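Local atomic coordinates of putative transcriptional regulator TRANSCRIPTION REGULATOR protein (Rhizobium meliloti, PDB entry 5NLA), a protein that acts as an AraC-like transcriptional activator that binds c-di-GMP by a PilZ-like mechanism to regulate extracellular polysaccharide production. Residues A87-W92 with L98-V103; I169-P174 with N203-M208; E271-E276 with T282-L287. All coordinates share one frame; numbering follows the deposited sequence.

Interaction 1. Residues A87-W92 with L98-V103; sequences AELTGW and LIVQQV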
loop_
_atom_site.group_PDB
_atom_site.type_symbol
_atom_site.label_atom_id
_atom_site.label_comp_id
_atom_site.label_asym_id
_atom_site.label_seq_id
_atom_site.Cartn_x
_atom_site.Cartn_y
_atom_site.Cartn_z
ATOM N N ALA A 87 -5.256 19.294 -4.037
ATOM C CA ALA A 87 -5.231 17.899 -3.617
ATOM C C ALA A 87 -5.336 17.769 -2.098
ATOM O O ALA A 87 -4.970 18.679 -1.359
ATOM C CB ALA A 87 -3.985 17.198 -4.136
ATOM N N GLU A 88 -5.863 16.624 -1.667
ATOM C CA GLU A 88 -6.132 16.336 -0.272
ATOM C C GLU A 88 -5.862 14.873 -0.001
ATOM O O GLU A 88 -6.306 14.006 -0.758
ATOM C CB GLU A 88 -7.590 16.620 0.064
ATOM C CG GLU A 88 -7.830 17.813 0.965
ATOM C CD GLU A 88 -9.206 17.768 1.606
ATOM O OE1 GLU A 88 -10.171 17.314 0.938
ATOM O OE2 GLU A 88 -9.318 18.171 2.786
ATOM N N LEU A 89 -5.122 14.619 1.076
ATOM C CA LEU A 89 -4.968 13.297 1.663
ATOM C C LEU A 89 -5.472 13.404 3.077
ATOM O O LEU A 89 -5.228 14.401 3.755
ATOM C CB LEU A 89 -3.505 12.870 1.682
ATOM C CG LEU A 89 -2.888 11.969 0.595
ATOM C CD1 LEU A 89 -2.048 10.861 1.233
ATOM C CD2 LEU A 89 -3.902 11.368 -0.367
ATOM N N THR A 90 -6.185 12.379 3.517
ATOM C CA THR A 90 -6.687 12.339 4.875
ATOM C C THR A 90 -6.461 10.927 5.400
ATOM O O THR A 90 -6.975 9.975 4.826
ATOM C CB THR A 90 -8.172 12.744 4.905
ATOM O OG1 THR A 90 -8.392 13.825 3.982
ATOM C CG2 THR A 90 -8.596 13.184 6.285
ATOM N N GLY A 91 -5.665 10.807 6.468
ATOM C CA GLY A 91 -5.164 9.516 6.964
ATOM C C GLY A 91 -5.696 9.091 8.325
ATOM O O GLY A 91 -5.581 9.838 9.298
ATOM N N TRP A 92 -6.276 7.887 8.386
ATOM C CA TRP A 92 -6.729 7.264 9.636
ATOM C C TRP A 92 -5.938 5.976 9.852
ATOM O O TRP A 92 -5.819 5.172 8.928
ATOM C CB TRP A 92 -8.222 6.918 9.574
ATOM C CG TRP A 92 -9.101 7.999 9.026
ATOM C CD1 TRP A 92 -9.252 8.353 7.713
ATOM C CD2 TRP A 92 -9.971 8.849 9.771
ATOM N NE1 TRP A 92 -10.158 9.384 7.598
ATOM C CE2 TRP A 92 -10.607 9.715 8.846
ATOM C CE3 TRP A 92 -10.261 8.984 11.138
ATOM C CZ2 TRP A 92 -11.526 10.689 9.240
ATOM C CZ3 TRP A 92 -11.176 9.964 11.534
ATOM C CH2 TRP A 92 -11.798 10.800 10.583
ATOM N N LEU A 98 -3.746 1.290 7.373
ATOM C CA LEU A 98 -3.949 2.722 7.127
ATOM C C LEU A 98 -5.048 2.964 6.080
ATOM O O LEU A 98 -4.969 2.464 4.947
ATOM C CB LEU A 98 -2.639 3.378 6.658
ATOM C CG LEU A 98 -2.667 4.907 6.466
ATOM C CD1 LEU A 98 -2.638 5.643 7.789
ATOM C CD2 LEU A 98 -1.521 5.403 5.605
ATOM N N ILE A 99 -6.057 3.743 6.472
ATOM C CA ILE A 99 -7.095 4.225 5.559
ATOM C C ILE A 99 -6.693 5.624 5.100
ATOM O O ILE A 99 -6.415 6.489 5.938
ATOM C CB ILE A 99 -8.478 4.366 6.243
ATOM C CG1 ILE A 99 -8.837 3.123 7.073
ATOM C CG2 ILE A 99 -9.559 4.676 5.205
ATOM C CD1 ILE A 99 -9.019 1.873 6.255
ATOM N N VAL A 100 -6.678 5.850 3.790
ATOM C CA VAL A 100 -6.403 7.182 3.239
ATOM C C VAL A 100 -7.516 7.632 2.298
ATOM O O VAL A 100 -7.821 6.950 1.327
ATOM C CB VAL A 100 -5.048 7.217 2.513
ATOM C CG1 VAL A 100 -4.856 8.534 1.762
ATOM C CG2 VAL A 100 -3.926 6.985 3.518
ATOM N N GLN A 101 -8.118 8.775 2.610
ATOM C CA GLN A 101 -9.047 9.450 1.703
ATOM C C GLN A 101 -8.256 10.425 0.830
ATOM O O GLN A 101 -7.683 11.396 1.333
ATOM C CB GLN A 101 -10.130 10.181 2.488
ATOM C CG GLN A 101 -11.097 9.234 3.206
ATOM C CD GLN A 101 -11.887 9.893 4.329
ATOM O OE1 GLN A 101 -11.315 10.426 5.288
ATOM N NE2 GLN A 101 -13.207 9.831 4.231
ATOM N N GLN A 102 -8.216 10.147 -0.472
ATOM C CA GLN A 102 -7.478 10.948 -1.435
ATOM C C GLN A 102 -8.412 11.690 -2.394
ATOM O O GLN A 102 -9.325 11.090 -2.973
ATOM C CB GLN A 102 -6.579 10.032 -2.244
ATOM C CG GLN A 102 -5.677 10.740 -3.235
ATOM C CD GLN A 102 -4.572 9.835 -3.724
ATOM O OE1 GLN A 102 -3.406 10.242 -3.822
ATOM N NE2 GLN A 102 -4.923 8.588 -4.015
ATOM N N VAL A 103 -8.173 12.988 -2.562
ATOM C CA VAL A 103 -8.796 13.758 -3.634
ATOM C C VAL A 103 -7.677 14.435 -4.402
ATOM O O VAL A 103 -6.860 15.139 -3.818
ATOM C CB VAL A 103 -9.781 14.814 -3.099
ATOM C CG1 VAL A 103 -10.376 15.612 -4.252
ATOM C CG2 VAL A 103 -10.880 14.152 -2.282
#
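Glu88 to Trp92 pair with Ile99 to Val103 as the antiparallel arms of a beta hairpin. Ala87 lies just before the strand, and its CA makes a CA-H...O contact with Val103 O. Glu88 and Val103 form a hydrogen-bonded pair, with Glu88 N 2.8 Å from Val103 O. The carboxylate of Glu88 turns to a salt bridge with Arg52. Leu89 sits on the other face of the sheet and runs alongside Gln102. Leu89 CD2 lies 3.4 Å from Gln102 CG. Both methyls of Leu89 also touch Val100 CG1, and helices 59-67 and 373-376 cover this face. Thr90 exchanges two backbone bonds with Gln101. The one from Thr90 N to Gln101 O is bent, with 133° at the hydrogen. Gly91 and Val100 form a non-hydrogen-bonded pair. Trp92 N donates to Ile99 O at 2.8 Å, and Ile99 N returns a bond to Trp92 O. CG of Trp92 stands anti to the carbonyl carbon (chi1 -46°), a setting that turns NE1 to the amide of Gln101. Trp92 NE1 donates to Gln101 OE1 at 2.8 Å. Arg48 makes a cation-pi contact with the indole. A phenylalanine here would probably leave Gln101 OE1 without this N-H donor and its amide freer to turn, though NE2 keeps Glu209. Gln101 OE1 lies in the indole plane, while Trp92 NE1 stands 47° out of the amide plane.

Interaction 2. Residues I169-P174 with N203-M208; sequences ILLFMP and NYINGM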
loop_
_atom_site.group_PDB
_atom_site.type_symbol
_atom_site.label_atom_id
_atom_site.label_comp_id
_atom_site.label_asym_id
_atom_site.label_seq_id
_atom_site.Cartn_x
_atom_site.Cartn_y
_atom_site.Cartn_z
ATOM N N ILE A 169 -10.829 6.061 -1.892
ATOM C CA ILE A 169 -10.523 5.611 -0.543
ATOM C C ILE A 169 -9.547 4.426 -0.673
ATOM O O ILE A 169 -9.804 3.463 -1.409
ATOM C CB ILE A 169 -11.806 5.335 0.282
ATOM C CG1 ILE A 169 -11.450 5.014 1.744
ATOM C CG2 ILE A 169 -12.654 4.232 -0.334
ATOM C CD1 ILE A 169 -12.549 5.356 2.732
ATOM N N LEU A 170 -8.400 4.551 -0.005
ATOM C CA LEU A 170 -7.269 3.627 -0.157
ATOM C C LEU A 170 -6.956 2.893 1.154
ATOM O O LEU A 170 -6.811 3.527 2.199
ATOM C CB LEU A 170 -6.019 4.406 -0.566
ATOM C CG LEU A 170 -5.929 5.143 -1.910
ATOM C CD1 LEU A 170 -4.580 5.854 -1.978
ATOM C CD2 LEU A 170 -6.092 4.202 -3.096
ATOM N N LEU A 171 -6.842 1.566 1.082
ATOM C CA LEU A 171 -6.369 0.728 2.195
ATOM C C LEU A 171 -4.911 0.329 1.960
ATOM O O LEU A 171 -4.558 -0.190 0.891
ATOM C CB LEU A 171 -7.192 -0.562 2.298
ATOM C CG LEU A 171 -8.713 -0.462 2.338
ATOM C CD1 LEU A 171 -9.339 -1.848 2.297
ATOM C CD2 LEU A 171 -9.157 0.294 3.573
ATOM N N PHE A 172 -4.072 0.575 2.957
ATOM C CA PHE A 172 -2.699 0.096 2.946
ATOM C C PHE A 172 -2.588 -0.880 4.111
ATOM O O PHE A 172 -2.762 -0.498 5.260
ATOM C CB PHE A 172 -1.713 1.239 3.129
ATOM C CG PHE A 172 -1.694 2.240 2.001
ATOM C CD1 PHE A 172 -0.913 2.020 0.873
ATOM C CD2 PHE A 172 -2.399 3.454 2.102
ATOM C CE1 PHE A 172 -0.870 2.955 -0.162
ATOM C CE2 PHE A 172 -2.349 4.401 1.077
ATOM C CZ PHE A 172 -1.587 4.150 -0.059
ATOM N N MET A 173 -2.319 -2.143 3.791
ATOM C CA MET A 173 -2.292 -3.235 4.767
ATOM C C MET A 173 -0.842 -3.746 4.863
ATOM O O MET A 173 -0.239 -4.065 3.828
ATOM C CB MET A 173 -3.238 -4.363 4.316
ATOM C CG MET A 173 -4.736 -4.045 4.468
ATOM S SD MET A 173 -5.884 -5.025 3.471
ATOM C CE MET A 173 -5.329 -4.479 1.876
ATOM N N PRO A 174 -0.267 -3.814 6.088
ATOM C CA PRO A 174 1.125 -4.272 6.211
ATOM C C PRO A 174 1.299 -5.724 5.774
ATOM O O PRO A 174 0.392 -6.526 5.992
ATOM C CB PRO A 174 1.423 -4.137 7.705
ATOM C CG PRO A 174 0.319 -3.334 8.282
ATOM C CD PRO A 174 -0.863 -3.522 7.403
ATOM N N ASN A 203 -19.479 -1.433 0.090
ATOM C CA ASN A 203 -20.521 -1.154 1.089
ATOM C C ASN A 203 -19.940 -1.074 2.504
ATOM O O ASN A 203 -20.262 -0.151 3.257
ATOM C CB ASN A 203 -21.631 -2.221 1.065
ATOM C CG ASN A 203 -22.506 -2.163 -0.186
ATOM O OD1 ASN A 203 -22.559 -1.147 -0.886
ATOM N ND2 ASN A 203 -23.212 -3.264 -0.463
ATOM N N TYR A 204 -19.088 -2.037 2.854
ATOM C CA TYR A 204 -18.483 -2.069 4.178
ATOM C C TYR A 204 -17.591 -0.860 4.400
ATOM O O TYR A 204 -17.670 -0.217 5.444
ATOM C CB TYR A 204 -17.672 -3.354 4.399
ATOM C CG TYR A 204 -17.220 -3.522 5.840
ATOM C CD1 TYR A 204 -18.142 -3.807 6.850
ATOM C CD2 TYR A 204 -15.881 -3.368 6.201
ATOM C CE1 TYR A 204 -17.740 -3.945 8.169
ATOM C CE2 TYR A 204 -15.475 -3.511 7.521
ATOM C CZ TYR A 204 -16.408 -3.799 8.500
ATOM O OH TYR A 204 -16.015 -3.938 9.810
ATOM N N ILE A 205 -16.756 -0.555 3.410
ATOM C CA ILE A 205 -15.835 0.585 3.484
ATOM C C ILE A 205 -16.589 1.919 3.570
ATOM O O ILE A 205 -16.170 2.814 4.304
ATOM C CB ILE A 205 -14.827 0.571 2.304
ATOM C CG1 ILE A 205 -13.863 -0.615 2.456
ATOM C CG2 ILE A 205 -14.032 1.874 2.228
ATOM C CD1 ILE A 205 -13.137 -0.979 1.180
ATOM N N ASN A 206 -17.691 2.039 2.829
ATOM C CA ASN A 206 -18.563 3.221 2.901
ATOM C C ASN A 206 -19.180 3.405 4.280
ATOM O O ASN A 206 -19.115 4.498 4.845
ATOM C CB ASN A 206 -19.669 3.158 1.842
ATOM C CG ASN A 206 -19.198 3.665 0.500
ATOM O OD1 ASN A 206 -18.804 2.889 -0.370
ATOM N ND2 ASN A 206 -19.184 4.984 0.341
ATOM N N GLY A 207 -19.771 2.338 4.817
ATOM C CA GLY A 207 -20.300 2.340 6.183
ATOM C C GLY A 207 -19.253 2.691 7.230
ATOM O O GLY A 207 -19.546 3.378 8.209
ATOM N N MET A 208 -18.030 2.222 7.014
ATOM C CA MET A 208 -16.899 2.542 7.884
ATOM C C MET A 208 -16.514 4.021 7.745
ATOM O O MET A 208 -16.436 4.729 8.753
ATOM C CB MET A 208 -15.715 1.629 7.546
ATOM C CG MET A 208 -14.541 1.673 8.517
ATOM S SD MET A 208 -13.030 1.055 7.746
ATOM C CE MET A 208 -12.712 2.305 6.501
#
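No ring or amide lies between Ile169, Leu171 and Ile205, so the contact has neither stacked faces nor ring edges. The nearby rings are engaged elsewhere. Tyr204 packs on Thr226, Ile227 and Met230 of helix 220-234, and Phe172 on Leu155 and Leu377. What remains is aliphatic. Ile205 comes from helix 196-211 and meets two residues of strand 166-173 with two different branches. Its CG2 methyl is anti to the backbone N (chi1 -68° for CG1) and goes to Ile169. Ile205 CG2 lies 3.7 Å from Ile169 CG2 and 3.8 Å from Ile169 CD1, so two methyls of the strand residue meet one methyl of the helix. The two isoleucine side chains run antiparallel alongside each other. Ile205 CD1, the end of the other branch, meets Leu171 CD1 tip to tip at 4.1 Å. Ile169 and Leu171 are two positions apart on the strand and both point toward the helix, and Ile205 reaches both of them. All three are buried. Leu171 also touches Ile99 of the neighbouring strand and Ile227 of helix 220-234. Met208, one turn after Ile205, extends the same apolar layer by packing on Ile99. This is helix-on-sheet packing: one face of an antiparallel sheet is covered by a helix, consistent with the regulatory domain of AraC-type proteins, where helices pack beside a beta barrel.

Interaction 3. Residues E271-E276 with T282-L287; sequences ETICRE and TRLYQL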
loop_
_atom_site.group_PDB
_atom_site.type_symbol
_atom_site.label_atom_id
_atom_site.label_comp_id
_atom_site.label_asym_id
_atom_site.label_seq_id
_atom_site.Cartn_x
_atom_site.Cartn_y
_atom_site.Cartn_z
ATOM N N GLU A 271 22.049 -12.857 8.860
ATOM C CA GLU A 271 23.027 -13.275 7.848
ATOM C C GLU A 271 22.381 -14.118 6.748
ATOM O O GLU A 271 22.643 -13.918 5.556
ATOM C CB GLU A 271 24.180 -14.071 8.485
ATOM C CG GLU A 271 25.035 -13.294 9.486
ATOM C CD GLU A 271 24.637 -13.524 10.940
ATOM O OE1 GLU A 271 23.670 -12.875 11.408
ATOM O OE2 GLU A 271 25.300 -14.349 11.618
ATOM N N THR A 272 21.556 -15.072 7.161
ATOM C CA THR A 272 20.831 -15.901 6.209
ATOM C C THR A 272 19.893 -15.086 5.333
ATOM O O THR A 272 19.826 -15.335 4.133
ATOM C CB THR A 272 20.049 -17.056 6.870
ATOM O OG1 THR A 272 19.344 -17.779 5.858
ATOM C CG2 THR A 272 19.040 -16.573 7.880
ATOM N N ILE A 273 19.198 -14.109 5.925
ATOM C CA ILE A 273 18.269 -13.241 5.184
ATOM C C ILE A 273 19.050 -12.486 4.118
ATOM O O ILE A 273 18.662 -12.483 2.954
ATOM C CB ILE A 273 17.539 -12.222 6.097
ATOM C CG1 ILE A 273 16.608 -12.933 7.078
ATOM C CG2 ILE A 273 16.723 -11.217 5.268
ATOM C CD1 ILE A 273 16.149 -12.059 8.228
ATOM N N CYS A 274 20.142 -11.851 4.540
ATOM C CA CYS A 274 21.010 -11.058 3.659
ATOM C C CYS A 274 21.552 -11.846 2.487
ATOM O O CYS A 274 21.476 -11.409 1.331
ATOM C CB CYS A 274 22.189 -10.511 4.458
ATOM S SG CYS A 274 21.661 -9.228 5.590
ATOM N N ARG A 275 22.118 -13.004 2.812
ATOM C CA ARG A 275 22.600 -13.948 1.814
ATOM C C ARG A 275 21.464 -14.265 0.833
ATOM O O ARG A 275 21.610 -14.073 -0.374
ATOM C CB ARG A 275 23.113 -15.217 2.503
ATOM C CG ARG A 275 23.889 -16.154 1.598
ATOM C CD ARG A 275 24.450 -17.352 2.363
ATOM N NE ARG A 275 23.398 -18.032 3.132
ATOM C CZ ARG A 275 23.433 -18.347 4.432
ATOM N NH1 ARG A 275 24.501 -18.107 5.198
ATOM N NH2 ARG A 275 22.372 -18.944 4.975
ATOM N N GLU A 276 20.309 -14.648 1.376
ATOM C CA GLU A 276 19.164 -15.094 0.572
ATOM C C GLU A 276 18.279 -13.965 -0.022
ATOM O O GLU A 276 17.177 -14.237 -0.497
ATOM C CB GLU A 276 18.342 -16.109 1.390
ATOM C CG GLU A 276 19.205 -17.287 1.859
ATOM C CD GLU A 276 18.442 -18.455 2.476
ATOM O OE1 GLU A 276 17.442 -18.927 1.895
ATOM O OE2 GLU A 276 18.870 -18.945 3.540
ATOM N N THR A 282 24.343 -4.091 5.945
ATOM C CA THR A 282 23.953 -2.679 6.065
ATOM C C THR A 282 22.643 -2.350 5.373
ATOM O O THR A 282 21.865 -1.532 5.869
ATOM C CB THR A 282 25.000 -1.732 5.442
ATOM O OG1 THR A 282 25.060 -1.952 4.026
ATOM C CG2 THR A 282 26.386 -1.918 6.077
ATOM N N ARG A 283 22.411 -2.942 4.209
ATOM C CA ARG A 283 21.139 -2.735 3.517
ATOM C C ARG A 283 19.964 -3.322 4.300
ATOM O O ARG A 283 18.872 -2.761 4.286
ATOM C CB ARG A 283 21.146 -3.369 2.131
ATOM C CG ARG A 283 20.133 -2.748 1.170
ATOM C CD ARG A 283 20.803 -1.652 0.366
ATOM N NE ARG A 283 19.890 -0.560 0.051
ATOM C CZ ARG A 283 20.279 0.612 -0.446
ATOM N NH1 ARG A 283 21.570 0.874 -0.698
ATOM N NH2 ARG A 283 19.367 1.531 -0.705
ATOM N N LEU A 284 20.176 -4.469 4.946
ATOM C CA LEU A 284 19.119 -5.087 5.752
ATOM C C LEU A 284 18.757 -4.188 6.933
ATOM O O LEU A 284 17.584 -3.866 7.153
ATOM C CB LEU A 284 19.523 -6.479 6.239
ATOM C CG LEU A 284 18.421 -7.253 6.964
ATOM C CD1 LEU A 284 17.185 -7.382 6.077
ATOM C CD2 LEU A 284 18.903 -8.628 7.423
ATOM N N TYR A 285 19.785 -3.753 7.648
ATOM C CA TYR A 285 19.653 -2.771 8.714
ATOM C C TYR A 285 18.886 -1.499 8.274
ATOM O O TYR A 285 18.052 -0.997 9.026
ATOM C CB TYR A 285 21.050 -2.419 9.225
ATOM C CG TYR A 285 21.097 -1.494 10.412
ATOM C CD1 TYR A 285 20.951 -0.111 10.247
ATOM C CD2 TYR A 285 21.330 -1.990 11.701
ATOM C CE1 TYR A 285 21.014 0.742 11.333
ATOM C CE2 TYR A 285 21.403 -1.143 12.793
ATOM C CZ TYR A 285 21.243 0.222 12.601
ATOM O OH TYR A 285 21.311 1.081 13.666
ATOM N N GLN A 286 19.180 -0.981 7.081
ATOM C CA GLN A 286 18.459 0.182 6.544
ATOM C C GLN A 286 16.979 -0.064 6.371
ATOM O O GLN A 286 16.164 0.759 6.802
ATOM C CB GLN A 286 19.003 0.621 5.193
ATOM C CG GLN A 286 20.263 1.430 5.284
ATOM C CD GLN A 286 20.731 1.854 3.926
ATOM O OE1 GLN A 286 21.743 1.366 3.434
ATOM N NE2 GLN A 286 19.982 2.746 3.295
ATOM N N LEU A 287 16.635 -1.178 5.727
ATOM C CA LEU A 287 15.231 -1.509 5.491
ATOM C C LEU A 287 14.450 -1.626 6.787
ATOM O O LEU A 287 13.277 -1.241 6.821
ATOM C CB LEU A 287 15.085 -2.797 4.682
ATOM C CG LEU A 287 15.567 -2.690 3.233
ATOM C CD1 LEU A 287 15.751 -4.053 2.586
ATOM C CD2 LEU A 287 14.624 -1.835 2.400
#
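Leu284 packs against both Ile273 and Cys274 and is the one residue of its segment to touch the other. Its side chain lies roughly perpendicular to that of Ile273. The methyls of Leu284 lie against a single branch of the isoleucine: Ile273 CG2 is 3.9 Å from Leu284 CD1 and 4.0 Å from Leu284 CD2. Cys274 SG lies alongside the leucine, 3.4 Å from the Leu284 CD2 methyl and 3.5 Å from Leu284 CB. The leucine's CG is anti to the backbone N (chi1 -174°), which carries both methyls out from helix 281-288 to helix 270-275. The backbones come close here, with Cys274 CA 6.6 Å from Leu284 CA. Other helices complete the apolar core. Ile273 also touches Tyr258 and Ile259 of helix 251-261, and both Ile273 and Leu284 pack on Val294 of helix 294-306. The two helices and the short turn between them form a helix-turn-helix unit, of the kind AraC-family proteins use to bind DNA. The three touching residues are buried and meet through methyls, methylenes and a sulfur, so shape and exclusion of water probably hold the two helices together here.

Overall arrangement
The three contacts follow one another along the chain without overlap. Interactions 1 and 2 share one antiparallel sheet. Their strands 97-104 and 166-173 are neighbours in it, joined by probable backbone hydrogen bonds such as Leu170 N to Val100 O. Their centres are about 11 Å apart. Interaction 1 builds the hairpin within the sheet, and interaction 2 lays helix 196-211 over one of its faces. Interaction 3 stands apart. Its centre is about 33 Å from the centre of each of the others, on the opposite side of the chain's centre, and it lies in the helix-turn-helix region. The layout thus separates a sheet-based part from a helical part that probably binds DNA.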